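Local structure of tannase (Lactobacillus plantarum, 3WA7) at residues Asn224-Gln230 and Glu244-Leu250; Tyr216-Asn221 and Leu336-Met342; Ala212-Glu217 and Lys343-Asp349; Phe348-Leu353 and Lys369-Ala375. The protein hydrolyses the ester bonds of tannins and related gallate esters to release gallic acid, as a member of the alpha/beta-hydrolase superfamily. All coordinates share one frame; numbering follows the deposited sequence.

Interaction 1: Asn224-Gln230 and Glu244-Leu250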
# COMPACT_ATOMS: atom_id res chain seq x y z
N ASN A 224 16.00 18.92 11.76
CA ASN A 224 15.12 19.16 12.90
C ASN A 224 13.80 19.90 12.72
O ASN A 224 13.04 20.05 13.67
CB ASN A 224 15.93 19.80 14.02
CG ASN A 224 17.13 18.96 14.40
OD1 ASN A 224 17.04 17.74 14.52
ND2 ASN A 224 18.27 19.61 14.59
N ASP A 225 13.53 20.39 11.52
CA ASP A 225 12.26 21.06 11.30
C ASP A 225 11.41 20.14 10.43
O ASP A 225 11.92 19.52 9.50
CB ASP A 225 12.45 22.41 10.60
CG ASP A 225 13.33 22.33 9.37
OD1 ASP A 225 14.52 21.98 9.51
OD2 ASP A 225 12.83 22.61 8.26
N TRP A 226 10.13 20.01 10.77
CA TRP A 226 9.24 19.17 9.98
C TRP A 226 8.13 20.03 9.39
O TRP A 226 7.78 21.07 9.94
CB TRP A 226 8.65 18.04 10.83
CG TRP A 226 8.04 18.45 12.13
CD1 TRP A 226 8.68 18.55 13.34
CD2 TRP A 226 6.68 18.81 12.36
NE1 TRP A 226 7.79 18.95 14.31
CE2 TRP A 226 6.55 19.11 13.74
CE3 TRP A 226 5.54 18.90 11.55
CZ2 TRP A 226 5.34 19.50 14.31
CZ3 TRP A 226 4.33 19.28 12.12
CH2 TRP A 226 4.24 19.58 13.49
N HIS A 227 7.59 19.58 8.26
CA HIS A 227 6.54 20.32 7.56
C HIS A 227 5.53 19.36 6.96
O HIS A 227 5.90 18.42 6.27
CB HIS A 227 7.17 21.15 6.44
CG HIS A 227 8.32 21.99 6.89
ND1 HIS A 227 8.16 23.26 7.40
CD2 HIS A 227 9.64 21.72 6.96
CE1 HIS A 227 9.33 23.74 7.77
NE2 HIS A 227 10.25 22.83 7.52
N ARG A 228 4.24 19.61 7.20
CA ARG A 228 3.20 18.76 6.65
C ARG A 228 1.89 19.53 6.57
O ARG A 228 1.83 20.71 6.90
CB ARG A 228 3.01 17.51 7.51
CG ARG A 228 2.48 17.78 8.91
CD ARG A 228 2.70 16.59 9.84
NE ARG A 228 1.99 15.38 9.41
CZ ARG A 228 2.12 14.20 9.99
NH1 ARG A 228 2.94 14.05 11.03
NH2 ARG A 228 1.44 13.15 9.55
N TYR A 229 0.84 18.86 6.10
CA TYR A 229 -0.47 19.47 6.01
C TYR A 229 -1.43 18.59 6.80
O TYR A 229 -1.49 17.38 6.58
CB TYR A 229 -0.94 19.57 4.55
CG TYR A 229 -0.20 20.61 3.74
CD1 TYR A 229 1.05 20.33 3.18
CD2 TYR A 229 -0.74 21.89 3.55
CE1 TYR A 229 1.75 21.30 2.46
CE2 TYR A 229 -0.04 22.86 2.84
CZ TYR A 229 1.20 22.56 2.30
OH TYR A 229 1.90 23.53 1.60
N GLN A 230 -2.15 19.19 7.74
CA GLN A 230 -3.10 18.43 8.54
C GLN A 230 -4.53 18.74 8.12
O GLN A 230 -4.89 19.91 7.94
CB GLN A 230 -2.92 18.72 10.03
CG GLN A 230 -3.36 20.11 10.45
CD GLN A 230 -3.47 20.25 11.96
OE1 GLN A 230 -2.49 20.07 12.69
NE2 GLN A 230 -4.66 20.56 12.44
N GLU A 244 -4.43 22.42 6.16
CA GLU A 244 -3.76 23.61 6.65
C GLU A 244 -2.31 23.23 6.90
O GLU A 244 -2.03 22.19 7.49
CB GLU A 244 -4.40 24.11 7.94
CG GLU A 244 -5.66 24.94 7.71
CD GLU A 244 -6.28 25.42 9.01
OE1 GLU A 244 -5.52 25.87 9.89
OE2 GLU A 244 -7.52 25.35 9.14
N PRO A 245 -1.37 24.07 6.44
CA PRO A 245 0.05 23.78 6.64
C PRO A 245 0.43 23.87 8.11
O PRO A 245 -0.02 24.76 8.83
CB PRO A 245 0.74 24.85 5.80
CG PRO A 245 -0.19 26.01 5.93
CD PRO A 245 -1.55 25.36 5.75
N VAL A 246 1.24 22.92 8.56
CA VAL A 246 1.69 22.89 9.94
C VAL A 246 3.16 22.51 9.96
O VAL A 246 3.62 21.73 9.13
CB VAL A 246 0.89 21.88 10.78
CG1 VAL A 246 -0.57 22.32 10.87
CG2 VAL A 246 0.97 20.50 10.15
N SER A 247 3.91 23.08 10.90
CA SER A 247 5.32 22.79 11.01
C SER A 247 5.77 22.87 12.46
O SER A 247 5.02 23.33 13.32
CB SER A 247 6.14 23.76 10.16
OG SER A 247 5.99 25.09 10.63
N GLY A 248 7.00 22.44 12.71
CA GLY A 248 7.52 22.48 14.06
C GLY A 248 9.00 22.15 14.10
O GLY A 248 9.57 21.71 13.11
N GLN A 249 9.60 22.37 15.26
CA GLN A 249 11.02 22.10 15.47
C GLN A 249 11.13 20.98 16.50
O GLN A 249 10.44 21.00 17.52
CB GLN A 249 11.73 23.34 16.01
CG GLN A 249 11.89 24.47 15.02
CD GLN A 249 12.81 24.12 13.87
OE1 GLN A 249 13.87 23.52 14.08
NE2 GLN A 249 12.42 24.49 12.66
N LEU A 250 11.99 20.01 16.23
CA LEU A 250 12.18 18.90 17.15
C LEU A 250 12.86 19.40 18.42
O LEU A 250 13.80 20.19 18.36
CB LEU A 250 13.06 17.81 16.52
CG LEU A 250 12.55 17.11 15.26
CD1 LEU A 250 13.55 16.05 14.84
CD2 LEU A 250 11.19 16.50 15.53
O HOH W 1 15.82 22.90 11.82
O HOH W 2 8.15 18.62 17.17
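Arg-228 and Val-246 form an antiparallel hydrogen-bonded pair in the middle of a two-stranded beta hairpin, with Arg-228 N to Val-246 O at 2.9 Å and Val-246 N to Arg-228 O at 2.8 Å. Trp-226 with Gly-248 and Gln-230 with Glu-244 repeat the pattern, and Leu-250 N extends it to Asn-224 O (2.8 Å). The short axes run at 145°, which indicates marked twist. Aromatic contact centres on Trp-226. With its CG between backbone N and carbonyl carbon (chi1 50°), the indole folds across the partner strand, and Gly-248 CA makes a CH-pi contact 3.8 Å from the centroid of its five-membered ring. The indole lies directly over Gly-248, where a side chain would probably collide with it. Apolar packing adds Trp-226 CD1 against Leu-250 CD2 (3.9 Å) and, on the other face, Tyr-229 CE2 against Pro-245 CB (3.7 Å). Among polar groups, His-227 NE2 donates in its ring plane to the anti lone pair of Asp-225 OD2 (2.7 Å), while a water bridges Asp-225 OD1 to Gln-249 OE1. The hairpin lies at the surface between helices 209-220 and 252-271 in chain order, and His-227 makes a backbone hydrogen bond to Arg-341, beyond helix 332-339.

Interaction 2: Tyr216-Asn221 and Leu336-Met342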
# COMPACT_ATOMS: atom_id res chain seq x y z
N TYR A 216 12.78 5.97 9.41
CA TYR A 216 12.52 7.39 9.21
C TYR A 216 13.64 8.25 9.77
O TYR A 216 14.04 9.24 9.15
CB TYR A 216 11.20 7.80 9.87
CG TYR A 216 10.53 8.97 9.17
CD1 TYR A 216 9.88 8.79 7.95
CD2 TYR A 216 10.57 10.25 9.71
CE1 TYR A 216 9.30 9.86 7.27
CE2 TYR A 216 9.99 11.34 9.05
CZ TYR A 216 9.36 11.14 7.83
OH TYR A 216 8.79 12.20 7.16
N GLU A 217 14.14 7.89 10.95
CA GLU A 217 15.21 8.66 11.57
C GLU A 217 16.57 8.41 10.92
O GLU A 217 17.43 9.29 10.92
CB GLU A 217 15.25 8.39 13.07
CG GLU A 217 13.98 8.84 13.77
CD GLU A 217 13.52 10.21 13.29
OE1 GLU A 217 14.33 11.16 13.31
OE2 GLU A 217 12.34 10.35 12.90
N TRP A 218 16.77 7.21 10.37
CA TRP A 218 18.02 6.96 9.67
C TRP A 218 18.06 7.96 8.52
O TRP A 218 19.11 8.54 8.21
CB TRP A 218 18.06 5.54 9.09
CG TRP A 218 19.13 5.38 8.04
CD1 TRP A 218 20.47 5.24 8.25
CD2 TRP A 218 18.95 5.45 6.62
NE1 TRP A 218 21.14 5.22 7.05
CE2 TRP A 218 20.23 5.35 6.03
CE3 TRP A 218 17.84 5.60 5.79
CZ2 TRP A 218 20.43 5.39 4.65
CZ3 TRP A 218 18.03 5.64 4.41
CH2 TRP A 218 19.32 5.53 3.85
N GLN A 219 16.91 8.17 7.90
CA GLN A 219 16.82 9.09 6.77
C GLN A 219 16.81 10.58 7.13
O GLN A 219 17.52 11.37 6.50
CB GLN A 219 15.57 8.78 5.95
CG GLN A 219 15.41 9.66 4.71
CD GLN A 219 14.30 9.17 3.80
OE1 GLN A 219 14.25 8.00 3.45
NE2 GLN A 219 13.42 10.08 3.41
N PHE A 220 16.04 10.96 8.14
CA PHE A 220 15.94 12.37 8.49
C PHE A 220 16.67 12.90 9.72
O PHE A 220 16.52 14.07 10.06
CB PHE A 220 14.45 12.76 8.58
CG PHE A 220 13.76 12.81 7.24
CD1 PHE A 220 12.73 11.92 6.94
CD2 PHE A 220 14.13 13.76 6.29
CE1 PHE A 220 12.07 11.98 5.70
CE2 PHE A 220 13.48 13.82 5.05
CZ PHE A 220 12.45 12.93 4.76
N ASN A 221 17.47 12.07 10.38
CA ASN A 221 18.20 12.56 11.54
C ASN A 221 19.07 13.73 11.09
O ASN A 221 19.70 13.67 10.04
CB ASN A 221 19.08 11.46 12.13
CG ASN A 221 19.94 11.96 13.27
OD1 ASN A 221 21.14 12.17 13.11
ND2 ASN A 221 19.32 12.16 14.43
N LEU A 336 17.85 15.30 0.98
CA LEU A 336 16.86 15.11 2.03
C LEU A 336 16.49 16.41 2.74
O LEU A 336 15.32 16.64 3.05
CB LEU A 336 17.36 14.07 3.04
CG LEU A 336 17.51 12.69 2.38
CD1 LEU A 336 18.22 11.73 3.32
CD2 LEU A 336 16.13 12.16 1.98
N LYS A 337 17.48 17.26 2.98
CA LYS A 337 17.22 18.54 3.63
C LYS A 337 16.37 19.40 2.70
O LYS A 337 15.47 20.12 3.14
CB LYS A 337 18.54 19.25 3.95
CG LYS A 337 18.37 20.61 4.61
CD LYS A 337 19.72 21.23 4.92
CE LYS A 337 19.56 22.60 5.56
NZ LYS A 337 20.88 23.25 5.83
N SER A 338 16.66 19.31 1.41
CA SER A 338 15.94 20.07 0.39
C SER A 338 14.50 19.56 0.27
O SER A 338 13.56 20.35 0.14
CB SER A 338 16.66 19.94 -0.96
OG SER A 338 16.05 20.74 -1.95
N LEU A 339 14.34 18.25 0.32
CA LEU A 339 13.03 17.62 0.22
C LEU A 339 12.16 17.93 1.44
O LEU A 339 10.94 18.12 1.32
CB LEU A 339 13.20 16.11 0.07
CG LEU A 339 11.92 15.28 -0.06
CD1 LEU A 339 11.11 15.76 -1.26
CD2 LEU A 339 12.29 13.81 -0.20
N THR A 340 12.81 17.97 2.60
CA THR A 340 12.23 18.25 3.92
C THR A 340 11.61 17.05 4.63
O THR A 340 11.09 16.11 4.02
CB THR A 340 11.17 19.39 3.91
OG1 THR A 340 9.93 18.92 3.36
CG2 THR A 340 11.67 20.58 3.09
N ARG A 341 11.69 17.10 5.96
CA ARG A 341 11.12 16.09 6.83
C ARG A 341 9.64 16.40 6.98
O ARG A 341 9.26 17.56 7.13
CB ARG A 341 11.81 16.14 8.20
CG ARG A 341 11.08 15.37 9.30
CD ARG A 341 11.57 15.80 10.68
NE ARG A 341 12.84 15.18 11.06
CZ ARG A 341 12.95 13.97 11.60
NH1 ARG A 341 11.87 13.23 11.82
NH2 ARG A 341 14.15 13.50 11.92
N MSE A 342 8.81 15.36 6.95
CA MSE A 342 7.37 15.54 7.08
C MSE A 342 6.87 15.28 8.50
O MSE A 342 6.20 16.12 9.10
CB MSE A 342 6.64 14.60 6.12
CG MSE A 342 5.13 14.72 6.17
SE MSE A 342 4.29 13.29 5.20
CE MSE A 342 2.59 13.28 6.11
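The Phe-220 ring has Arg-341 CA over one face, 3.9 Å from the centroid in a CH-pi contact, Gln-219 CG over the opposite face, and Leu-336 O at its edge. The guanidinium of Arg-341 takes Phe-220 CB on a face and the Glu-217 carboxylate at its edge; the Tyr-216 ring meets Arg-341 NH1 near its own plane. The motif is an end-on, two-nitrogen salt bridge at the C-terminal end of helix 209-220. Arg-341 NH2 reaches Glu-217 OE1 at 2.7 Å and NH1 reaches Glu-217 OE2 at 3.1 Å, the two planes only 15° apart. A bend at chi3 (-80°) turns the guanidinium into this position, where NH2 also makes a weak bond to Phe-220 O (3.1 Å), a placement likely to suit the negative end of the helix. Arg-341 NE binds Ile-223 O, and Glu-217 OE1 has a second partner in Ser-258 OG. An alanine in place of Arg-341 is likely to leave the buried Glu-217 carboxylate without its opposite charge and Ile-223 O without this donor, and to open a gap beside Phe-220 CB. Tyr-216 OH, also bonded to Arg-420 O, accepts from Met-342 N (3.2 Å). Leu-336 crosses Gln-219 at about a right angle, its CD1 3.3 Å from Gln-219 O.

Interaction 3: Ala212-Glu217 and Lys343-Asp349; sequences ADMAYE and KAVPAFD
Asp-213 and Pro-346 have the closest CA atoms of the two segments, 5.7 Å apart, where helical residues 212-217 lie against the irregular segment 343-349. The peptide bond before Pro-346 is cis, and the chain beyond it presents successive amides to the helix. Both oxygens of the buried Asp-213 carboxylate take part: OD1 accepts from Phe-348 N at 2.6 Å with an N-H...O angle of 157°, and OD2 accepts from Asp-349 N at 3.1 Å, each through its syn lone pair. Placing CG anti to the carbonyl carbon (chi1 -73°) aims the carboxylate at this bend. The preceding amide, Ala-347 N, instead donates to a water at 2.8 Å, which in turn donates to Asp-213 O and Glu-217 OE2. In the alpha/beta-hydrolase fold, helix 209-220 follows sheet strand 199-203, and both segments belong to the long insertion made before the chain re-enters the central sheet at neighbouring strand 410-414; such insertions commonly act as lids. Apolar contacts line the same side of the helix. Ala-212 CB sits over the face of the Phe-348 ring, 3.6 Å from its centroid, and Ala-347 CB lies over a face of Tyr-216, 4.0 Å from that ring's centroid. Between them, Tyr-216 CD1 approaches the edge of Phe-348. Lys-343 N gives a nearly straight bond (171°) to Tyr-216 OH at 3.1 Å, while Lys-343 NZ turns elsewhere, to Asp-421 O and a bound glycerol, probably from the crystallisation liquor. Val-345 CG2 lies 3.3 Å from Glu-217 OE2.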
# COMPACT_ATOMS: atom_id res chain seq x y z
N ALA A 212 9.44 1.16 10.98
CA ALA A 212 9.34 2.41 10.23
C ALA A 212 9.91 3.62 10.96
O ALA A 212 10.39 4.56 10.33
CB ALA A 212 7.89 2.68 9.83
N ASP A 213 9.84 3.61 12.29
CA ASP A 213 10.38 4.74 13.06
C ASP A 213 11.89 4.80 12.91
O ASP A 213 12.46 5.88 12.72
CB ASP A 213 10.00 4.63 14.54
CG ASP A 213 8.54 4.94 14.79
OD1 ASP A 213 8.04 5.91 14.17
OD2 ASP A 213 7.90 4.24 15.60
N MSE A 214 12.54 3.64 13.01
CA MSE A 214 13.99 3.58 12.87
C MSE A 214 14.41 4.00 11.46
O MSE A 214 15.40 4.71 11.29
CB MSE A 214 14.51 2.16 13.14
CG MSE A 214 14.46 1.75 14.60
SE MSE A 214 15.24 0.00 14.83
CE MSE A 214 13.86 -1.03 14.01
N ALA A 215 13.67 3.55 10.46
CA ALA A 215 14.00 3.90 9.08
C ALA A 215 13.83 5.39 8.84
O ALA A 215 14.64 6.01 8.15
CB ALA A 215 13.11 3.11 8.11
N TYR A 216 12.78 5.97 9.41
CA TYR A 216 12.52 7.39 9.21
C TYR A 216 13.64 8.25 9.77
O TYR A 216 14.04 9.24 9.15
CB TYR A 216 11.20 7.80 9.87
CG TYR A 216 10.53 8.97 9.17
CD1 TYR A 216 9.88 8.79 7.95
CD2 TYR A 216 10.57 10.25 9.71
CE1 TYR A 216 9.30 9.86 7.27
CE2 TYR A 216 9.99 11.34 9.05
CZ TYR A 216 9.36 11.14 7.83
OH TYR A 216 8.79 12.20 7.16
N GLU A 217 14.14 7.89 10.95
CA GLU A 217 15.21 8.66 11.57
C GLU A 217 16.57 8.41 10.92
O GLU A 217 17.43 9.29 10.92
CB GLU A 217 15.25 8.39 13.07
CG GLU A 217 13.98 8.84 13.77
CD GLU A 217 13.52 10.21 13.29
OE1 GLU A 217 14.33 11.16 13.31
OE2 GLU A 217 12.34 10.35 12.90
N LYS A 343 7.22 14.12 9.03
CA LYS A 343 6.79 13.70 10.36
C LYS A 343 7.80 13.92 11.48
O LYS A 343 9.01 13.95 11.24
CB LYS A 343 6.39 12.22 10.31
CG LYS A 343 5.28 11.93 9.30
CD LYS A 343 5.02 10.44 9.18
CE LYS A 343 3.86 10.17 8.23
NZ LYS A 343 3.57 8.71 8.11
N ALA A 344 7.28 14.07 12.69
CA ALA A 344 8.11 14.27 13.88
C ALA A 344 8.66 12.94 14.38
O ALA A 344 8.68 11.96 13.63
CB ALA A 344 7.30 14.96 14.97
N VAL A 345 9.08 12.90 15.64
CA VAL A 345 9.66 11.68 16.21
C VAL A 345 8.96 11.19 17.48
O VAL A 345 8.78 11.96 18.43
CB VAL A 345 11.15 11.91 16.55
CG1 VAL A 345 11.80 10.60 16.99
CG2 VAL A 345 11.88 12.49 15.35
N PRO A 346 8.52 9.92 17.51
CA PRO A 346 8.63 8.93 16.43
C PRO A 346 7.60 9.27 15.36
O PRO A 346 6.54 9.82 15.68
CB PRO A 346 8.31 7.61 17.14
CG PRO A 346 8.68 7.88 18.57
CD PRO A 346 8.15 9.27 18.78
N ALA A 347 7.89 8.95 14.11
CA ALA A 347 6.98 9.26 13.02
C ALA A 347 5.74 8.38 12.96
O ALA A 347 4.69 8.80 12.45
CB ALA A 347 7.72 9.19 11.68
N PHE A 348 5.84 7.16 13.48
CA PHE A 348 4.72 6.23 13.45
C PHE A 348 4.19 5.84 14.83
O PHE A 348 3.00 5.95 15.09
CB PHE A 348 5.11 4.97 12.66
CG PHE A 348 5.46 5.26 11.22
CD1 PHE A 348 6.70 5.80 10.89
CD2 PHE A 348 4.53 5.06 10.21
CE1 PHE A 348 7.00 6.15 9.57
CE2 PHE A 348 4.82 5.40 8.88
CZ PHE A 348 6.06 5.94 8.56
N ASP A 349 5.07 5.38 15.71
CA ASP A 349 4.62 5.01 17.04
C ASP A 349 4.79 6.21 17.97
O ASP A 349 5.78 6.31 18.70
CB ASP A 349 5.41 3.81 17.57
CG ASP A 349 4.74 3.17 18.77
OD1 ASP A 349 3.83 3.80 19.35
OD2 ASP A 349 5.11 2.03 19.13
O HOH W 3 10.56 8.35 13.62

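Interaction 4: Phe348-Leu353 and Lys369-Ala375; sequences FDQLDL and KHFTALA
Asp-349 OD2 is gripped by two donors of segment 369-375, Phe-371 N at 2.8 Å and Thr-372 OG1 at 2.7 Å, which reach it from opposite faces of the carboxylate plane. The arrangement joins an inverse gamma turn centred on Asp-349 to the N-cap of helix 373-377: Thr-372 OG1 donates to the aspartate and accepts weakly from Ala-375 N. The other oxygen, OD1, takes a straight bond from His-370 ND1 (2.7 Å, 167°), lying in the plane of the imidazole. Asn-358 ND2 adds a further donor to OD1. With CG anti to the backbone N (chi1 -165°), the carboxylate is carried across into this ring of donors, which, together with the nearby helix start, would probably favour its ionised form. Replacing Asp-349 by an alanine would probably leave the Phe-371 amide, Thr-372 OG1 and His-370 ND1 without their shared acceptor group, so that the imidazole loses one of the bonds that fix its rotation. That imidazole is held flat as well: Leu-353 CD2 stands over the centre of one face, 3.5 Å from the centroid, while Ala-375 O covers the opposite face and Gln-350 O meets the edge, 3.1 Å from His-370 CE1. The type I turn from Gln-350 to Leu-353 brings the Gln-350 carbonyl and the Leu-353 side chain together around it. His-370 NE2 is bonded to Ser-379 OG. Asp-349 CB makes a CH-pi contact over a face of Phe-371, 3.9 Å from the ring centroid. Leu-351 CD2 packs 3.7 Å from Ala-375 CA.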
# COMPACT_ATOMS: atom_id res chain seq x y z
N PHE A 348 5.84 7.16 13.48
CA PHE A 348 4.72 6.23 13.45
C PHE A 348 4.19 5.84 14.83
O PHE A 348 3.00 5.95 15.09
CB PHE A 348 5.11 4.97 12.66
CG PHE A 348 5.46 5.26 11.22
CD1 PHE A 348 6.70 5.80 10.89
CD2 PHE A 348 4.53 5.06 10.21
CE1 PHE A 348 7.00 6.15 9.57
CE2 PHE A 348 4.82 5.40 8.88
CZ PHE A 348 6.06 5.94 8.56
N ASP A 349 5.07 5.38 15.71
CA ASP A 349 4.62 5.01 17.04
C ASP A 349 4.79 6.21 17.97
O ASP A 349 5.78 6.31 18.70
CB ASP A 349 5.41 3.81 17.57
CG ASP A 349 4.74 3.17 18.77
OD1 ASP A 349 3.83 3.80 19.35
OD2 ASP A 349 5.11 2.03 19.13
N GLN A 350 3.82 7.12 17.93
CA GLN A 350 3.87 8.31 18.77
C GLN A 350 3.81 7.96 20.25
O GLN A 350 3.08 7.05 20.65
CB GLN A 350 2.74 9.27 18.40
CG GLN A 350 3.07 10.22 17.27
CD GLN A 350 3.91 11.39 17.74
OE1 GLN A 350 3.46 12.19 18.56
NE2 GLN A 350 5.14 11.49 17.24
N LEU A 351 4.58 8.67 21.06
CA LEU A 351 4.62 8.39 22.49
C LEU A 351 3.28 8.61 23.17
O LEU A 351 3.00 8.00 24.21
CB LEU A 351 5.70 9.24 23.17
CG LEU A 351 7.11 9.09 22.59
CD1 LEU A 351 8.10 9.86 23.48
CD2 LEU A 351 7.51 7.63 22.51
N ASP A 352 2.46 9.49 22.60
CA ASP A 352 1.15 9.77 23.18
C ASP A 352 0.01 9.02 22.49
O ASP A 352 -1.16 9.31 22.74
CB ASP A 352 0.86 11.28 23.16
CG ASP A 352 0.91 11.87 21.76
OD1 ASP A 352 0.97 11.11 20.77
OD2 ASP A 352 0.89 13.12 21.65
N LEU A 353 0.35 8.05 21.64
CA LEU A 353 -0.63 7.22 20.93
C LEU A 353 -1.56 7.96 19.96
O LEU A 353 -2.65 7.47 19.67
CB LEU A 353 -1.50 6.47 21.95
CG LEU A 353 -0.86 5.46 22.89
CD1 LEU A 353 -1.90 4.96 23.89
CD2 LEU A 353 -0.29 4.30 22.10
N LYS A 369 -2.64 1.64 20.73
CA LYS A 369 -1.54 0.95 21.41
C LYS A 369 -0.21 1.28 20.76
O LYS A 369 -0.16 1.80 19.64
CB LYS A 369 -1.72 -0.57 21.35
CG LYS A 369 -2.89 -1.16 22.13
CD LYS A 369 -2.80 -2.68 22.10
CE LYS A 369 -3.98 -3.35 22.79
NZ LYS A 369 -3.87 -4.84 22.75
N HIS A 370 0.87 0.98 21.47
CA HIS A 370 2.20 1.16 20.90
C HIS A 370 2.48 -0.16 20.19
O HIS A 370 1.79 -1.15 20.43
CB HIS A 370 3.23 1.39 22.01
CG HIS A 370 3.10 2.71 22.69
ND1 HIS A 370 3.22 3.91 22.01
CD2 HIS A 370 2.86 3.03 23.98
CE1 HIS A 370 3.05 4.91 22.86
NE2 HIS A 370 2.83 4.41 24.06
N PHE A 371 3.46 -0.17 19.30
CA PHE A 371 3.80 -1.38 18.57
C PHE A 371 5.31 -1.54 18.43
O PHE A 371 5.80 -2.28 17.58
CB PHE A 371 3.12 -1.39 17.19
CG PHE A 371 3.20 -0.08 16.45
CD1 PHE A 371 4.19 0.13 15.48
CD2 PHE A 371 2.28 0.93 16.70
CE1 PHE A 371 4.25 1.33 14.78
CE2 PHE A 371 2.34 2.14 16.00
CZ PHE A 371 3.32 2.33 15.04
N THR A 372 6.03 -0.83 19.30
CA THR A 372 7.49 -0.88 19.36
C THR A 372 7.88 -0.80 20.83
O THR A 372 7.22 -0.11 21.61
CB THR A 372 8.15 0.30 18.61
OG1 THR A 372 7.78 1.53 19.24
CG2 THR A 372 7.71 0.32 17.15
N ALA A 373 8.94 -1.50 21.21
CA ALA A 373 9.40 -1.48 22.59
C ALA A 373 9.80 -0.07 23.01
O ALA A 373 9.53 0.36 24.13
CB ALA A 373 10.57 -2.44 22.76
N LEU A 374 10.44 0.66 22.09
CA LEU A 374 10.89 2.02 22.37
C LEU A 374 9.77 2.95 22.83
O LEU A 374 9.88 3.61 23.87
CB LEU A 374 11.55 2.61 21.13
CG LEU A 374 11.98 4.07 21.29
CD1 LEU A 374 13.26 4.14 22.09
CD2 LEU A 374 12.18 4.69 19.92
N ALA A 375 8.69 3.01 22.05
CA ALA A 375 7.57 3.89 22.38
C ALA A 375 6.78 3.43 23.61
O ALA A 375 6.20 4.25 24.31
CB ALA A 375 6.64 4.03 21.18

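Overall arrangement
Interaction 1 is a surface contact, held mainly by a backbone ladder; interactions 2 and 3 are buried and rest on side chains, and interaction 4 is partly buried. Interactions 2 and 3 both use helix 209-220 and share Tyr-216 and Glu-217, with a salt bridge dominating the first and a carboxylate binding backbone amides the second. Interactions 3 and 4 share Phe-348 and Asp-349: the backbone amide of Asp-349 serves the former, its carboxylate the latter. Interaction 1 joins this series through His-227 N to Arg-341 O (2.9 Å) and packing on Lys-343, whereas it stays about 7 Å, nearest atoms, from interaction 4.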